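Local coordinates for hydrogenase expression/formation protein (HypB) (Archaeoglobus fulgidus, PDB 2WSM), which probably hydrolyses GTP and binds nickel and zinc as a maturation factor for hydrogenase, at residues 149-152 against 153-156; 72-75 against 76-80. All blocks are in the same frame, centred on the assembly; numbering follows the deposited sequence.

Contact 1 of 2, residues 149-152 against 153-156; sequences HPEI and FRVA
With CG anti to its own carbonyl carbon (chi1 -76°), F153 lays its ring back alongside H149, while a bend at chi3 of R154 (-86°) brings that guanidinium back beside P150 and E151. The phenyl ring turns its edge to the peptide carbonyl of H149: CD1 of F153 lies 3.0 Å from O of H149, near the ring plane, and CB of H149 sits 4.0 Å from the same CD1. That oxygen also takes a weak hydrogen bond from N of F153, 3.4 Å long. From an oblique direction, CG2 of I152 reaches CD1 of F153 at 3.8 Å. H149 is the N-cap residue of the short helix 150-154 in this G3E-family GTPase domain; its ND1 hydrogen-bonds back to the V145 carbonyl, and F153 packs on V135 and V137 of the central parallel sheet. At R154, CB of P150 meets NH1 at the guanidinium edge, 3.3 Å away, and CA of E151 lies over one face, toward its rim. NH1 of R154 is hydrogen-bonded to O of K148 of the second subunit. The E151 carboxylate is nearly parallel to this guanidinium (7°), but OE2 of E151 stays 4.7 Å from NH1 of R154; the positive charge of R154 may ease the approach of the two E151 carboxylates across the dimer. The backbone hydrogen bond from N of R154 to O of P150 measures 3.0 Å.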
ATOM      1  N   HIS A 149      -2.511   9.521  -3.987  1.00 29.34           N
ATOM      2  CA  HIS A 149      -1.976   8.685  -2.900  1.00 28.36           C
ATOM      3  C   HIS A 149      -1.984   9.374  -1.541  1.00 25.11           C
ATOM      4  O   HIS A 149      -0.935   9.592  -0.939  1.00 29.11           O
ATOM      5  CB  HIS A 149      -0.561   8.195  -3.245  1.00 27.94           C
ATOM      6  CG  HIS A 149      -0.503   7.391  -4.503  1.00 25.77           C
ATOM      7  ND1 HIS A 149      -0.127   7.930  -5.713  1.00 25.95           N
ATOM      8  CD2 HIS A 149      -0.826   6.099  -4.750  1.00 26.23           C
ATOM      9  CE1 HIS A 149      -0.194   6.998  -6.648  1.00 28.18           C
ATOM     10  NE2 HIS A 149      -0.619   5.878  -6.089  1.00 29.72           N
ATOM     11  N   PRO A 150      -3.178   9.704  -1.046  1.00 26.47           N
ATOM     12  CA  PRO A 150      -3.321  10.409   0.230  1.00 28.31           C
ATOM     13  C   PRO A 150      -2.773   9.603   1.400  1.00 23.58           C
ATOM     14  O   PRO A 150      -2.195  10.194   2.305  1.00 25.74           O
ATOM     15  CB  PRO A 150      -4.840  10.553   0.390  1.00 27.16           C
ATOM     16  CG  PRO A 150      -5.411  10.299  -0.961  1.00 31.10           C
ATOM     17  CD  PRO A 150      -4.477   9.381  -1.658  1.00 26.69           C
ATOM     18  N   GLU A 151      -2.975   8.287   1.396  1.00 23.74           N
ATOM     19  CA  GLU A 151      -2.615   7.471   2.552  1.00 23.48           C
ATOM     20  C   GLU A 151      -1.128   7.567   2.885  1.00 24.50           C
ATOM     21  O   GLU A 151      -0.755   7.786   4.040  1.00 24.74           O
ATOM     22  CB  GLU A 151      -3.004   5.998   2.356  1.00 25.38           C
ATOM     23  CG  GLU A 151      -4.499   5.717   2.296  1.00 25.41           C
ATOM     24  CD  GLU A 151      -5.011   5.515   0.879  1.00 32.67           C
ATOM     25  OE1 GLU A 151      -5.795   4.566   0.677  1.00 37.50           O
ATOM     26  OE2 GLU A 151      -4.628   6.286  -0.033  1.00 27.02           O
ATOM     27  N   ILE A 152      -0.278   7.405   1.874  1.00 22.77           N
ATOM     28  CA  ILE A 152       1.149   7.430   2.120  1.00 18.62           C
ATOM     29  C   ILE A 152       1.651   8.838   2.407  1.00 20.12           C
ATOM     30  O   ILE A 152       2.535   9.021   3.248  1.00 17.13           O
ATOM     31  CB  ILE A 152       1.961   6.774   0.987  1.00 19.99           C
ATOM     32  CG1 ILE A 152       3.389   6.488   1.468  1.00 22.46           C
ATOM     33  CG2 ILE A 152       1.970   7.642  -0.259  1.00 19.69           C
ATOM     34  CD1 ILE A 152       4.070   5.337   0.735  1.00 24.50           C
ATOM     35  N   PHE A 153       1.083   9.839   1.735  1.00 22.06           N
ATOM     36  CA  PHE A 153       1.571  11.208   1.934  1.00 22.82           C
ATOM     37  C   PHE A 153       1.169  11.743   3.302  1.00 22.18           C
ATOM     38  O   PHE A 153       1.828  12.619   3.842  1.00 25.26           O
ATOM     39  CB  PHE A 153       1.172  12.141   0.787  1.00 19.64           C
ATOM     40  CG  PHE A 153       2.005  11.942  -0.453  1.00 20.35           C
ATOM     41  CD1 PHE A 153       1.523  11.206  -1.526  1.00 18.72           C
ATOM     42  CD2 PHE A 153       3.298  12.455  -0.519  1.00 23.50           C
ATOM     43  CE1 PHE A 153       2.297  11.000  -2.647  1.00 23.15           C
ATOM     44  CE2 PHE A 153       4.088  12.255  -1.642  1.00 22.46           C
ATOM     45  CZ  PHE A 153       3.594  11.524  -2.707  1.00 21.29           C
ATOM     46  N   ARG A 154       0.122  11.164   3.878  1.00 21.06           N
ATOM     47  CA  ARG A 154      -0.306  11.528   5.221  1.00 25.84           C
ATOM     48  C   ARG A 154       0.680  11.122   6.317  1.00 27.79           C
ATOM     49  O   ARG A 154       0.730  11.765   7.360  1.00 29.17           O
ATOM     50  CB  ARG A 154      -1.682  10.943   5.532  1.00 23.52           C
ATOM     51  CG  ARG A 154      -2.805  11.961   5.564  1.00 30.31           C
ATOM     52  CD  ARG A 154      -4.157  11.282   5.805  1.00 36.17           C
ATOM     53  NE  ARG A 154      -4.760  10.810   4.561  1.00 42.80           N
ATOM     54  CZ  ARG A 154      -5.470   9.689   4.447  1.00 48.93           C
ATOM     55  NH1 ARG A 154      -5.980   9.336   3.270  1.00 39.72           N
ATOM     56  NH2 ARG A 154      -5.662   8.909   5.506  1.00 49.51           N
ATOM     57  N   VAL A 155       1.454  10.062   6.093  1.00 25.41           N
ATOM     58  CA  VAL A 155       2.296   9.519   7.157  1.00 23.62           C
ATOM     59  C   VAL A 155       3.660  10.204   7.201  1.00 25.99           C
ATOM     60  O   VAL A 155       4.433  10.011   8.138  1.00 29.05           O
ATOM     61  CB  VAL A 155       2.458   7.970   7.056  1.00 28.12           C
ATOM     62  CG1 VAL A 155       1.091   7.289   6.957  1.00 23.72           C
ATOM     63  CG2 VAL A 155       3.339   7.578   5.871  1.00 26.05           C
ATOM     64  N   ALA A 156       3.933  11.026   6.194  1.00 22.65           N
ATOM     65  CA  ALA A 156       5.231  11.669   6.056  1.00 22.96           C
ATOM     66  C   ALA A 156       5.480  12.790   7.070  1.00 27.17           C
ATOM     67  O   ALA A 156       4.574  13.545   7.413  1.00 25.89           O
ATOM     68  CB  ALA A 156       5.400  12.190   4.647  1.00 22.96           C
TER

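Contact 2 of 2, residues 72-75 against 76-80; sequences DYER and VRRFG
Helix 70-77 links strands 60-64 and 82-85, and on its last turn Y73 and R77, four residues apart, pack side chain on side chain beside strand 82-85. The extended R77 side chain runs back to lie obliquely across the tyrosine, with ring and guanidinium planes 28° apart. CD1 of Y73 sits over one face of the guanidinium, toward its rim, and is 3.0 Å from NH2 of R77. The backbones are tied as well, N of R77 to O of Y73 at 3.0 Å and N of V76 to O of D72 at 3.1 Å. An alanine in place of Y73 would remove the ring beside R77, and the guanidinium would probably be set free to turn, with the contact to A85 on strand 82-85 lost too. R78 has CG anti to its backbone N (chi1 175°) and bends at chi3, which lays one face of the guanidinium on R75, with NH2 of R78 3.7 Å from CA of R75. The R75 chain passes along that face, its CG over it toward the rim, and goes on to a salt bridge between its NE and E52 of helix 43-54. Beyond R78, CD2 of F79 comes within 3.5 Å of the carbonyl O of R75. A type I turn runs from R77 to G80, closed by a 2.9 Å hydrogen bond from N of G80 to O of R77, with G80 at positive phi. Strand 60-64, helix 70-77 and strand 82-85, two adjacent parallel strands joined through a helix, form a beta-alpha-beta unit of the P-loop NTPase fold.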
ATOM      1  N   ASP A  72      25.780   1.027  -7.903  1.00 40.95           N
ATOM      2  CA  ASP A  72      25.258   1.795  -6.781  1.00 39.64           C
ATOM      3  C   ASP A  72      25.662   1.196  -5.440  1.00 38.22           C
ATOM      4  O   ASP A  72      25.879   1.923  -4.479  1.00 39.25           O
ATOM      5  CB  ASP A  72      23.737   1.937  -6.879  1.00 38.91           C
ATOM      6  CG  ASP A  72      23.318   3.003  -7.868  1.00 40.42           C
ATOM      7  OD1 ASP A  72      23.988   4.057  -7.922  1.00 41.05           O
ATOM      8  OD2 ASP A  72      22.322   2.788  -8.588  1.00 42.18           O
ATOM      9  N   TYR A  73      25.773  -0.126  -5.371  1.00 40.43           N
ATOM     10  CA  TYR A  73      26.260  -0.754  -4.149  1.00 45.88           C
ATOM     11  C   TYR A  73      27.726  -0.421  -3.894  1.00 48.83           C
ATOM     12  O   TYR A  73      28.124  -0.145  -2.762  1.00 48.55           O
ATOM     13  CB  TYR A  73      26.032  -2.265  -4.158  1.00 46.58           C
ATOM     14  CG  TYR A  73      24.715  -2.641  -3.538  1.00 45.32           C
ATOM     15  CD1 TYR A  73      24.532  -2.571  -2.165  1.00 46.76           C
ATOM     16  CD2 TYR A  73      23.647  -3.042  -4.324  1.00 40.77           C
ATOM     17  CE1 TYR A  73      23.320  -2.901  -1.591  1.00 45.45           C
ATOM     18  CE2 TYR A  73      22.441  -3.379  -3.764  1.00 44.16           C
ATOM     19  CZ  TYR A  73      22.277  -3.304  -2.400  1.00 43.54           C
ATOM     20  OH  TYR A  73      21.063  -3.636  -1.848  1.00 42.95           O
ATOM     21  N   GLU A  74      28.521  -0.440  -4.955  1.00 47.98           N
ATOM     22  CA  GLU A  74      29.905  -0.018  -4.858  1.00 46.72           C
ATOM     23  C   GLU A  74      29.960   1.426  -4.401  1.00 47.84           C
ATOM     24  O   GLU A  74      30.747   1.785  -3.529  1.00 50.47           O
ATOM     25  CB  GLU A  74      30.599  -0.152  -6.210  1.00 48.54           C
ATOM     26  CG  GLU A  74      32.099   0.031  -6.139  1.00 59.65           C
ATOM     27  CD  GLU A  74      32.813  -0.605  -7.314  1.00 70.22           C
ATOM     28  OE1 GLU A  74      32.418  -0.338  -8.472  1.00 71.13           O
ATOM     29  OE2 GLU A  74      33.770  -1.373  -7.076  1.00 67.29           O
ATOM     30  N   ARG A  75      29.108   2.260  -4.982  1.00 44.33           N
ATOM     31  CA  ARG A  75      29.168   3.682  -4.693  1.00 48.99           C
ATOM     32  C   ARG A  75      28.908   3.979  -3.214  1.00 48.36           C
ATOM     33  O   ARG A  75      29.603   4.798  -2.610  1.00 43.40           O
ATOM     34  CB  ARG A  75      28.215   4.467  -5.592  1.00 46.38           C
ATOM     35  CG  ARG A  75      28.432   5.968  -5.539  1.00 46.38           C
ATOM     36  CD  ARG A  75      27.552   6.687  -6.543  1.00 49.21           C
ATOM     37  NE  ARG A  75      27.340   8.088  -6.182  1.00 50.33           N
ATOM     38  CZ  ARG A  75      26.575   8.928  -6.874  1.00 50.84           C
ATOM     39  NH1 ARG A  75      25.953   8.513  -7.970  1.00 46.51           N
ATOM     40  NH2 ARG A  75      26.437  10.185  -6.473  1.00 50.69           N
ATOM     41  N   VAL A  76      27.920   3.304  -2.631  1.00 46.27           N
ATOM     42  CA  VAL A  76      27.588   3.539  -1.229  1.00 44.47           C
ATOM     43  C   VAL A  76      28.625   2.920  -0.298  1.00 49.44           C
ATOM     44  O   VAL A  76      28.999   3.521   0.709  1.00 51.98           O
ATOM     45  CB  VAL A  76      26.183   3.013  -0.855  1.00 47.80           C
ATOM     46  CG1 VAL A  76      25.127   3.623  -1.756  1.00 40.58           C
ATOM     47  CG2 VAL A  76      26.135   1.493  -0.918  1.00 52.01           C
ATOM     48  N   ARG A  77      29.091   1.725  -0.646  1.00 46.79           N
ATOM     49  CA  ARG A  77      30.056   1.011   0.181  1.00 51.29           C
ATOM     50  C   ARG A  77      31.446   1.640   0.096  1.00 57.38           C
ATOM     51  O   ARG A  77      32.277   1.468   0.987  1.00 55.89           O
ATOM     52  CB  ARG A  77      30.110  -0.463  -0.226  1.00 52.02           C
ATOM     53  CG  ARG A  77      28.974  -1.293   0.348  1.00 52.36           C
ATOM     54  CD  ARG A  77      28.724  -2.549  -0.464  1.00 54.89           C
ATOM     55  NE  ARG A  77      27.486  -3.209  -0.056  1.00 57.71           N
ATOM     56  CZ  ARG A  77      26.851  -4.133  -0.775  1.00 60.95           C
ATOM     57  NH1 ARG A  77      27.334  -4.513  -1.951  1.00 60.03           N
ATOM     58  NH2 ARG A  77      25.728  -4.674  -0.317  1.00 56.83           N
ATOM     59  N   ARG A  78      31.681   2.385  -0.978  1.00 52.13           N
ATOM     60  CA  ARG A  78      32.982   2.977  -1.236  1.00 52.08           C
ATOM     61  C   ARG A  78      33.439   3.900  -0.111  1.00 55.97           C
ATOM     62  O   ARG A  78      34.639   4.067   0.114  1.00 53.82           O
ATOM     63  CB  ARG A  78      32.946   3.742  -2.555  1.00 52.88           C
ATOM     64  CG  ARG A  78      34.213   4.508  -2.883  1.00 59.71           C
ATOM     65  CD  ARG A  78      33.985   5.345  -4.120  1.00 57.82           C
ATOM     66  NE  ARG A  78      33.192   4.604  -5.095  1.00 60.93           N
ATOM     67  CZ  ARG A  78      32.616   5.150  -6.159  1.00 63.80           C
ATOM     68  NH1 ARG A  78      32.744   6.452  -6.381  1.00 68.05           N
ATOM     69  NH2 ARG A  78      31.911   4.398  -6.995  1.00 54.71           N
ATOM     70  N   PHE A  79      32.483   4.495   0.595  1.00 55.06           N
ATOM     71  CA  PHE A  79      32.807   5.426   1.672  1.00 54.20           C
ATOM     72  C   PHE A  79      32.962   4.710   3.010  1.00 52.81           C
ATOM     73  O   PHE A  79      32.884   5.327   4.073  1.00 56.03           O
ATOM     74  CB  PHE A  79      31.758   6.542   1.766  1.00 52.83           C
ATOM     75  CG  PHE A  79      31.764   7.478   0.591  1.00 54.95           C
ATOM     76  CD1 PHE A  79      32.629   8.562   0.559  1.00 57.51           C
ATOM     77  CD2 PHE A  79      30.917   7.267  -0.488  1.00 50.01           C
ATOM     78  CE1 PHE A  79      32.647   9.425  -0.526  1.00 56.67           C
ATOM     79  CE2 PHE A  79      30.929   8.126  -1.574  1.00 50.93           C
ATOM     80  CZ  PHE A  79      31.796   9.205  -1.595  1.00 53.56           C
ATOM     81  N   GLY A  80      33.190   3.403   2.949  1.00 50.77           N
ATOM     82  CA  GLY A  80      33.399   2.615   4.147  1.00 49.80           C
ATOM     83  C   GLY A  80      32.126   2.511   4.954  1.00 51.06           C
ATOM     84  O   GLY A  80      32.101   1.918   6.033  1.00 54.30           O
TER

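Overall arrangement
Both contacts lie within one nucleotide-binding domain, on opposite sides of the chain's centre, with centres 31 Å apart and nearest atoms about 19 Å apart. Contact 2 comes first along the chain, on helix 70-77 leading into edge strand 82-85 of the seven-stranded parallel sheet; contact 1 follows on helix 150-154, which comes between strands 132-138 and 158-162 in the chain, neighbours in the sheet well away from that edge strand. Contact 1 packs against the second subunit, whereas no other chain of the assembly touches contact 2, which leans on helix 43-54. The two thus sit on separate helices of one sheet-based domain, one at the dimer interface of this GTPase and the other on the far surface of the subunit.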